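Local coordinates for PTS-dependent dihydroxyacetone kinase operon regulatory protein (Escherichia coli, PDB 4LRZ) that activates transcription of the dhaKLM dihydroxyacetone kinase operon from a sigma-70 promoter and represses its own expression, this chain probably being its sensor part, at residues Q39-T42 / F43-Y47. Residues are numbered along the deposited sequence; the frame is centred on the assembly and turned at random.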
loop_
_atom_site.group_PDB
_atom_site.type_symbol
_atom_site.label_atom_id
_atom_site.label_comp_id
_atom_site.label_asym_id
_atom_site.label_seq_id
_atom_site.Cartn_x
_atom_site.Cartn_y
_atom_site.Cartn_z
ATOM N N GLN F 39 23.014 -20.496 -11.590
ATOM C CA GLN F 39 22.942 -21.731 -12.326
ATOM C C GLN F 39 22.096 -22.749 -11.588
ATOM O O GLN F 39 22.081 -22.763 -10.358
ATOM C CB GLN F 39 24.377 -22.266 -12.421
ATOM C CG GLN F 39 24.778 -22.847 -13.772
ATOM C CD GLN F 39 25.578 -24.155 -13.620
ATOM O OE1 GLN F 39 26.300 -24.567 -14.538
ATOM N NE2 GLN F 39 25.436 -24.816 -12.457
ATOM N N GLY F 40 21.404 -23.599 -12.348
ATOM C CA GLY F 40 20.702 -24.780 -11.823
ATOM C C GLY F 40 19.961 -24.556 -10.514
ATOM O O GLY F 40 18.831 -24.013 -10.511
ATOM N N VAL F 41 20.609 -24.939 -9.408
ATOM C CA VAL F 41 19.982 -25.000 -8.079
ATOM C C VAL F 41 20.094 -23.715 -7.286
ATOM O O VAL F 41 19.094 -23.237 -6.736
ATOM C CB VAL F 41 20.500 -26.231 -7.236
ATOM C CG1 VAL F 41 20.763 -25.858 -5.734
ATOM C CG2 VAL F 41 19.527 -27.420 -7.379
ATOM N N THR F 42 21.305 -23.160 -7.228
ATOM C CA THR F 42 21.567 -21.891 -6.542
ATOM C C THR F 42 20.685 -20.773 -7.108
ATOM O O THR F 42 20.283 -19.859 -6.362
ATOM C CB THR F 42 23.034 -21.450 -6.671
ATOM O OG1 THR F 42 23.138 -20.459 -7.690
ATOM C CG2 THR F 42 23.948 -22.632 -7.012
ATOM N N PHE F 43 20.403 -20.856 -8.417
ATOM C CA PHE F 43 19.529 -19.894 -9.090
ATOM C C PHE F 43 18.101 -20.084 -8.608
ATOM O O PHE F 43 17.446 -19.104 -8.204
ATOM C CB PHE F 43 19.620 -19.919 -10.644
ATOM C CG PHE F 43 18.663 -18.927 -11.331
ATOM C CD1 PHE F 43 18.811 -17.553 -11.153
ATOM C CD2 PHE F 43 17.599 -19.379 -12.110
ATOM C CE1 PHE F 43 17.916 -16.633 -11.754
ATOM C CE2 PHE F 43 16.696 -18.493 -12.716
ATOM C CZ PHE F 43 16.847 -17.114 -12.544
ATOM N N ALA F 44 17.638 -21.338 -8.637
ATOM C CA ALA F 44 16.302 -21.696 -8.161
ATOM C C ALA F 44 16.088 -21.173 -6.739
ATOM O O ALA F 44 15.003 -20.691 -6.407
ATOM C CB ALA F 44 16.058 -23.223 -8.252
ATOM N N SER F 45 17.131 -21.220 -5.919
ATOM C CA SER F 45 17.043 -20.679 -4.560
ATOM C C SER F 45 16.943 -19.164 -4.491
ATOM O O SER F 45 16.276 -18.629 -3.579
ATOM C CB SER F 45 18.241 -21.118 -3.727
ATOM O OG SER F 45 18.457 -22.498 -3.922
ATOM N N ILE F 46 17.668 -18.475 -5.388
ATOM C CA ILE F 46 17.603 -17.029 -5.437
ATOM C C ILE F 46 16.182 -16.671 -5.889
ATOM O O ILE F 46 15.545 -15.818 -5.288
ATOM C CB ILE F 46 18.667 -16.386 -6.379
ATOM C CG1 ILE F 46 20.046 -16.323 -5.702
ATOM C CG2 ILE F 46 18.241 -14.929 -6.793
ATOM C CD1 ILE F 46 21.217 -16.631 -6.680
ATOM N N TYR F 47 15.709 -17.345 -6.938
ATOM C CA TYR F 47 14.399 -17.090 -7.519
ATOM C C TYR F 47 13.336 -17.305 -6.456
ATOM O O TYR F 47 12.492 -16.427 -6.226
ATOM C CB TYR F 47 14.184 -18.021 -8.709
ATOM C CG TYR F 47 13.051 -17.666 -9.652
ATOM C CD1 TYR F 47 13.272 -16.852 -10.770
ATOM C CD2 TYR F 47 11.760 -18.184 -9.454
ATOM C CE1 TYR F 47 12.239 -16.549 -11.672
ATOM C CE2 TYR F 47 10.704 -17.872 -10.348
ATOM C CZ TYR F 47 10.964 -17.051 -11.450
ATOM O OH TYR F 47 9.947 -16.742 -12.317
#
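Near the start of helix 40-49, a surface helix leading into helix 51-66 in what is probably the sensor part, the N-H groups of Phe43 to Ile46 bond to the carbonyls of Gln39 to Thr42, an i to i+4 pattern. Phe43 N donates to Gln39 O at 3.2 Å and nearly straight, but it comes from 52° above the carbonyl plane. The next bond, Ala44 N to Gly40 O, is weak at 3.5 Å. Val41 O is gripped twice: Ser45 N reaches it at 2.9 Å close to the carbonyl plane, whereas Ser45 OG, 3.0 Å from Val41 O, bonds from above that plane. A chi1 of -46° sets this hydroxyl beside its own backbone N and opposite the carbonyl carbon, folding it back onto the preceding turn. Ile46 N then donates to Thr42 O at 3.1 Å, and Ile46 CD1 lies 3.4 Å from that same Thr42 O, a methyl laid against a carbonyl already engaged. The Phe43 side chain instead ends away from this turn (CG anti to the backbone N, chi1 178°) and touches Ala38 and Asp104. With an alanine in place of Ser45, Val41 O is likely to lose its side-chain donor, keeping the main-chain bond. The serine hydroxyl thus satisfies its own hydrogen within the helix, doubling the hold on one carbonyl just after the weak bond at Gly40.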